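Local structure of phosphate binding protein (Planctomyces limnophilus, 4JWO) at residues G192-S197 with Y218-N223; G61-D66 with R297-E302. The protein probably binds phosphate outside the cytoplasmic membrane as the solute-binding component of a PstS-type phosphate transport system. One frame throughout, in Å; residues are numbered along the deposited sequence.

Interaction 1. Residues G192-S197 with Y218-N223. With SO4 (sulfate ion), chain C.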
loop_
_atom_site.group_PDB
_atom_site.type_symbol
_atom_site.label_atom_id
_atom_site.label_comp_id
_atom_site.label_asym_id
_atom_site.label_seq_id
_atom_site.Cartn_x
_atom_site.Cartn_y
_atom_site.Cartn_z
ATOM N N GLY A 192 -12.343 0.177 -10.664
ATOM C CA GLY A 192 -11.043 0.095 -10.028
ATOM C C GLY A 192 -10.122 1.250 -10.323
ATOM O O GLY A 192 -10.496 2.220 -10.991
ATOM N N ALA A 193 -8.891 1.116 -9.835
ATOM C CA ALA A 193 -7.888 2.160 -9.912
ATOM C C ALA A 193 -7.323 2.313 -11.309
ATOM O O ALA A 193 -7.365 1.388 -12.118
ATOM C CB ALA A 193 -6.761 1.863 -8.930
ATOM N N ASP A 194 -6.793 3.494 -11.581
ATOM C CA ASP A 194 -6.062 3.737 -12.817
ATOM C C ASP A 194 -4.767 2.921 -12.843
ATOM O O ASP A 194 -4.144 2.681 -11.806
ATOM C CB ASP A 194 -5.716 5.227 -12.950
ATOM C CG ASP A 194 -6.863 6.057 -13.466
ATOM O OD1 ASP A 194 -7.970 5.512 -13.644
ATOM O OD2 ASP A 194 -6.651 7.271 -13.698
ATOM N N THR A 195 -4.374 2.505 -14.043
ATOM C CA THR A 195 -3.138 1.745 -14.232
ATOM C C THR A 195 -1.926 2.410 -13.579
ATOM O O THR A 195 -1.718 3.625 -13.703
ATOM C CB THR A 195 -2.829 1.574 -15.717
ATOM O OG1 THR A 195 -4.000 1.139 -16.411
ATOM C CG2 THR A 195 -1.708 0.556 -15.923
ATOM N N ALA A 196 -1.131 1.600 -12.883
ATOM C CA ALA A 196 0.182 2.010 -12.395
ATOM C C ALA A 196 0.123 3.009 -11.241
ATOM O O ALA A 196 1.179 3.511 -10.814
ATOM C CB ALA A 196 1.073 2.535 -13.544
ATOM N N SER A 197 -1.096 3.285 -10.745
ATOM C CA SER A 197 -1.299 3.977 -9.473
ATOM C C SER A 197 -0.894 3.012 -8.361
ATOM O O SER A 197 -0.757 1.822 -8.607
ATOM C CB SER A 197 -2.767 4.362 -9.286
ATOM O OG SER A 197 -3.598 3.211 -9.114
ATOM N N TYR A 218 -12.539 -2.395 -17.655
ATOM C CA TYR A 218 -13.263 -2.050 -16.443
ATOM C C TYR A 218 -13.319 -0.542 -16.368
ATOM O O TYR A 218 -12.631 0.154 -17.120
ATOM C CB TYR A 218 -12.593 -2.652 -15.200
ATOM C CG TYR A 218 -11.220 -2.106 -14.849
ATOM C CD1 TYR A 218 -10.076 -2.633 -15.427
ATOM C CD2 TYR A 218 -11.071 -1.109 -13.892
ATOM C CE1 TYR A 218 -8.814 -2.150 -15.102
ATOM C CE2 TYR A 218 -9.819 -0.618 -13.556
ATOM C CZ TYR A 218 -8.693 -1.147 -14.164
ATOM O OH TYR A 218 -7.447 -0.681 -13.822
ATOM N N THR A 219 -14.162 -0.029 -15.479
ATOM C CA THR A 219 -14.246 1.406 -15.287
ATOM C C THR A 219 -13.153 1.830 -14.321
ATOM O O THR A 219 -13.205 1.535 -13.123
ATOM C CB THR A 219 -15.630 1.807 -14.775
ATOM O OG1 THR A 219 -16.607 1.499 -15.781
ATOM C CG2 THR A 219 -15.680 3.296 -14.486
ATOM N N ALA A 220 -12.138 2.493 -14.864
ATOM C CA ALA A 220 -10.997 2.946 -14.078
ATOM C C ALA A 220 -11.079 4.440 -13.881
ATOM O O ALA A 220 -11.348 5.174 -14.814
ATOM C CB ALA A 220 -9.703 2.606 -14.792
ATOM N N ASN A 221 -10.857 4.888 -12.654
ATOM C CA ASN A 221 -10.802 6.320 -12.407
ATOM C C ASN A 221 -9.824 6.654 -11.296
ATOM O O ASN A 221 -9.679 5.899 -10.336
ATOM C CB ASN A 221 -12.193 6.883 -12.074
ATOM C CG ASN A 221 -12.316 8.359 -12.423
ATOM O OD1 ASN A 221 -11.746 9.216 -11.750
ATOM N ND2 ASN A 221 -13.039 8.661 -13.497
ATOM N N SER A 222 -9.151 7.791 -11.443
ATOM C CA SER A 222 -8.238 8.254 -10.414
ATOM C C SER A 222 -8.974 8.821 -9.227
ATOM O O SER A 222 -8.411 8.939 -8.143
ATOM C CB SER A 222 -7.297 9.321 -10.963
ATOM O OG SER A 222 -8.011 10.472 -11.400
ATOM N N ASN A 223 -10.237 9.181 -9.444
ATOM C CA ASN A 223 -11.044 9.795 -8.399
ATOM C C ASN A 223 -11.867 8.712 -7.723
ATOM O O ASN A 223 -12.824 8.211 -8.295
ATOM C CB ASN A 223 -11.948 10.854 -9.021
ATOM C CG ASN A 223 -12.743 11.630 -7.992
ATOM O OD1 ASN A 223 -12.930 11.161 -6.867
ATOM N ND2 ASN A 223 -13.225 12.814 -8.371
HETATM S S SO4 C . -8.591 9.810 -14.926
HETATM O O1 SO4 C . -9.749 10.183 -15.738
HETATM O O2 SO4 C . -8.911 8.669 -14.082
HETATM O O3 SO4 C . -7.500 9.431 -15.829
HETATM O O4 SO4 C . -8.137 10.918 -14.075
HETATM O O HOH W 1 -5.772 -0.871 -16.157
#
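D194 and S222 meet over a sulfate ion, and the oddity is that a carboxylate oxygen, D194 OD2, stands only 2.7 Å from sulfate O2, two groups that would both normally be acceptors. S222 grips the anion twice: its backbone N donates to the same O2 (2.8 Å), and, with the hydroxyl set between backbone N and carbonyl carbon (chi1 62°), S222 OG donates to sulfate O4 at 2.7 Å. A small hydroxyl residue suits this place, since backbone and side chain can serve one anion together. Just before it, N221 turns its amide back to form an Asx turn, with N221 OD1 accepting from N223 N ahead of helix 224-233.

Farther back along both segments, G192 and A220 form a parallel beta bridge. G192 N donates to T219 O, and N221 N to G192 O. A side chain on G192 would crowd the Y218 ring, its CB falling about 3.2 Å from Y218 CE2, so glycine fits. The ring lies with its edge against A193, and Y218 OH donates to A193 O at 2.7 Å almost in line with the carbonyl (178°). A water donates to Y218 OH and also bonds T195 OG1, extending the link to the turn of D194-S197. There S197 caps helix 198-208, whose N-terminal end forms part of the phosphate site in PstS relatives.

The sulfate probably came from the crystallisation liquor, and two oxygens so near would be consistent with a proton held between the groups, on one or the other.

Interaction 2. Residues G61-D66 with R297-E302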
loop_
_atom_site.group_PDB
_atom_site.type_symbol
_atom_site.label_atom_id
_atom_site.label_comp_id
_atom_site.label_asym_id
_atom_site.label_seq_id
_atom_site.Cartn_x
_atom_site.Cartn_y
_atom_site.Cartn_z
ATOM N N GLY A 61 21.527 19.623 2.414
ATOM C CA GLY A 61 21.993 18.530 1.579
ATOM C C GLY A 61 20.930 17.887 0.707
ATOM O O GLY A 61 19.760 18.273 0.737
ATOM N N THR A 62 21.346 16.897 -0.075
ATOM C CA THR A 62 20.438 16.166 -0.947
ATOM C C THR A 62 20.148 14.783 -0.377
ATOM O O THR A 62 21.061 14.075 0.050
ATOM C CB THR A 62 21.028 16.003 -2.358
ATOM O OG1 THR A 62 21.411 17.286 -2.866
ATOM C CG2 THR A 62 20.012 15.367 -3.301
ATOM N N ILE A 63 18.870 14.413 -0.368
ATOM C CA ILE A 63 18.448 13.074 0.018
ATOM C C ILE A 63 17.799 12.412 -1.191
ATOM O O ILE A 63 16.814 12.918 -1.727
ATOM C CB ILE A 63 17.436 13.119 1.177
ATOM C CG1 ILE A 63 17.954 14.004 2.310
ATOM C CG2 ILE A 63 17.142 11.716 1.700
ATOM C CD1 ILE A 63 16.917 14.288 3.378
ATOM N N ALA A 64 18.367 11.296 -1.636
ATOM C CA ALA A 64 17.795 10.546 -2.748
ATOM C C ALA A 64 16.865 9.462 -2.218
ATOM O O ALA A 64 17.327 8.507 -1.593
ATOM C CB ALA A 64 18.900 9.926 -3.592
ATOM N N VAL A 65 15.562 9.614 -2.470
ATOM C CA VAL A 65 14.551 8.643 -2.045
ATOM C C VAL A 65 14.015 7.912 -3.273
ATOM O O VAL A 65 13.824 8.520 -4.325
ATOM C CB VAL A 65 13.367 9.339 -1.326
ATOM C CG1 VAL A 65 12.374 8.307 -0.775
ATOM C CG2 VAL A 65 13.877 10.221 -0.205
ATOM N N ASP A 66 13.777 6.611 -3.145
ATOM C CA ASP A 66 13.228 5.824 -4.241
ATOM C C ASP A 66 12.319 4.793 -3.610
ATOM O O ASP A 66 12.100 4.828 -2.403
ATOM C CB ASP A 66 14.363 5.152 -5.027
ATOM C CG ASP A 66 13.957 4.771 -6.438
ATOM O OD1 ASP A 66 12.751 4.572 -6.679
ATOM O OD2 ASP A 66 14.852 4.665 -7.306
ATOM N N ARG A 297 24.524 11.364 8.518
ATOM C CA ARG A 297 24.197 12.626 7.865
ATOM C C ARG A 297 22.945 13.173 8.536
ATOM O O ARG A 297 21.894 12.538 8.497
ATOM C CB ARG A 297 23.953 12.416 6.366
ATOM C CG ARG A 297 25.190 12.000 5.570
ATOM C CD ARG A 297 24.817 11.479 4.188
ATOM N NE ARG A 297 23.743 12.262 3.585
ATOM C CZ ARG A 297 23.102 11.923 2.471
ATOM N NH1 ARG A 297 23.430 10.812 1.827
ATOM N NH2 ARG A 297 22.132 12.698 2.003
ATOM N N PRO A 298 23.058 14.347 9.177
ATOM C CA PRO A 298 21.958 14.858 10.002
ATOM C C PRO A 298 20.679 15.157 9.219
ATOM O O PRO A 298 19.600 15.121 9.807
ATOM C CB PRO A 298 22.538 16.141 10.605
ATOM C CG PRO A 298 24.032 15.967 10.520
ATOM C CD PRO A 298 24.240 15.222 9.235
ATOM N N GLU A 299 20.785 15.438 7.924
ATOM C CA GLU A 299 19.590 15.668 7.111
ATOM C C GLU A 299 18.811 14.368 6.859
ATOM O O GLU A 299 17.584 14.380 6.715
ATOM C CB GLU A 299 19.939 16.371 5.789
ATOM C CG GLU A 299 20.556 15.486 4.709
ATOM C CD GLU A 299 22.062 15.375 4.823
ATOM O OE1 GLU A 299 22.614 15.780 5.867
ATOM O OE2 GLU A 299 22.698 14.886 3.866
ATOM N N VAL A 300 19.526 13.248 6.808
ATOM C CA VAL A 300 18.892 11.949 6.641
ATOM C C VAL A 300 18.255 11.536 7.957
ATOM O O VAL A 300 17.113 11.080 7.991
ATOM C CB VAL A 300 19.900 10.881 6.188
ATOM C CG1 VAL A 300 19.280 9.498 6.235
ATOM C CG2 VAL A 300 20.407 11.198 4.787
ATOM N N ALA A 301 18.996 11.719 9.046
ATOM C CA ALA A 301 18.474 11.428 10.376
ATOM C C ALA A 301 17.247 12.278 10.681
ATOM O O ALA A 301 16.241 11.775 11.176
ATOM C CB ALA A 301 19.543 11.647 11.421
ATOM N N GLU A 302 17.330 13.567 10.372
ATOM C CA GLU A 302 16.203 14.470 10.572
ATOM C C GLU A 302 14.983 14.075 9.742
ATOM O O GLU A 302 13.843 14.266 10.167
ATOM C CB GLU A 302 16.603 15.914 10.262
ATOM C CG GLU A 302 15.661 16.939 10.842
ATOM C CD GLU A 302 15.430 16.728 12.326
ATOM O OE1 GLU A 302 16.399 16.402 13.044
ATOM O OE2 GLU A 302 14.275 16.877 12.775
HETATM O O HOH W 2 23.521 15.639 0.888
#
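R297 bends at its third torsion (chi3 40°) and turns its guanidinium back toward strand 61-66, bringing NH2 to 2.6 Å from T62 O. E299 bends one torsion earlier (chi2 -87°), and R297 grips it side-on in a salt bridge, R297 NE and NH2 both donating to E299 OE2, at 2.8 and 2.9 Å, from one face of the carboxylate. A water that accepts from T62 N donates to E299 OE2 as well. V300 CG2 lies over one face of the guanidinium, near its rim. These charges sit where helix 298-308 begins against strand 61-67, a parallel strand in the alpha/beta fold of a periplasmic binding protein; the two short axes cross at -52°. R297 also pairs with D111, so a leucine in its place would probably leave the carboxylates of E299 and D111 without their shared cationic mate. Glycine suits position 61: at its backbone angles a CB would press on the carbonyl O of the residue before, and it would also fall close to E299 OE2. Next to this cluster, branched, apolar I63 and the aliphatic part of E299 run alongside each other, pointing opposite ways, I63 CG1 to E299 CG at 3.8 Å.

Overall arrangement
The two contacts lie about 33 Å apart between centres and do not touch, their nearest atoms being about 12 Å from each other, yet both reach the same mixed sheet. Along the chain they are nested: 61-66 comes first, then 192-197 and 218-223 of interaction 1, and finally 297-302 closes interaction 2. Interaction 2 joins strand 61-67 to helix 298-308, while interaction 1 joins strands 189-192 and 219-220, its two segments leading into helices 198-208 and 224-233. This order is consistent with the two-lobed fold of periplasmic binding proteins, in which the chain leaves the first lobe, builds the second and returns; each contact then probably lies within a different lobe.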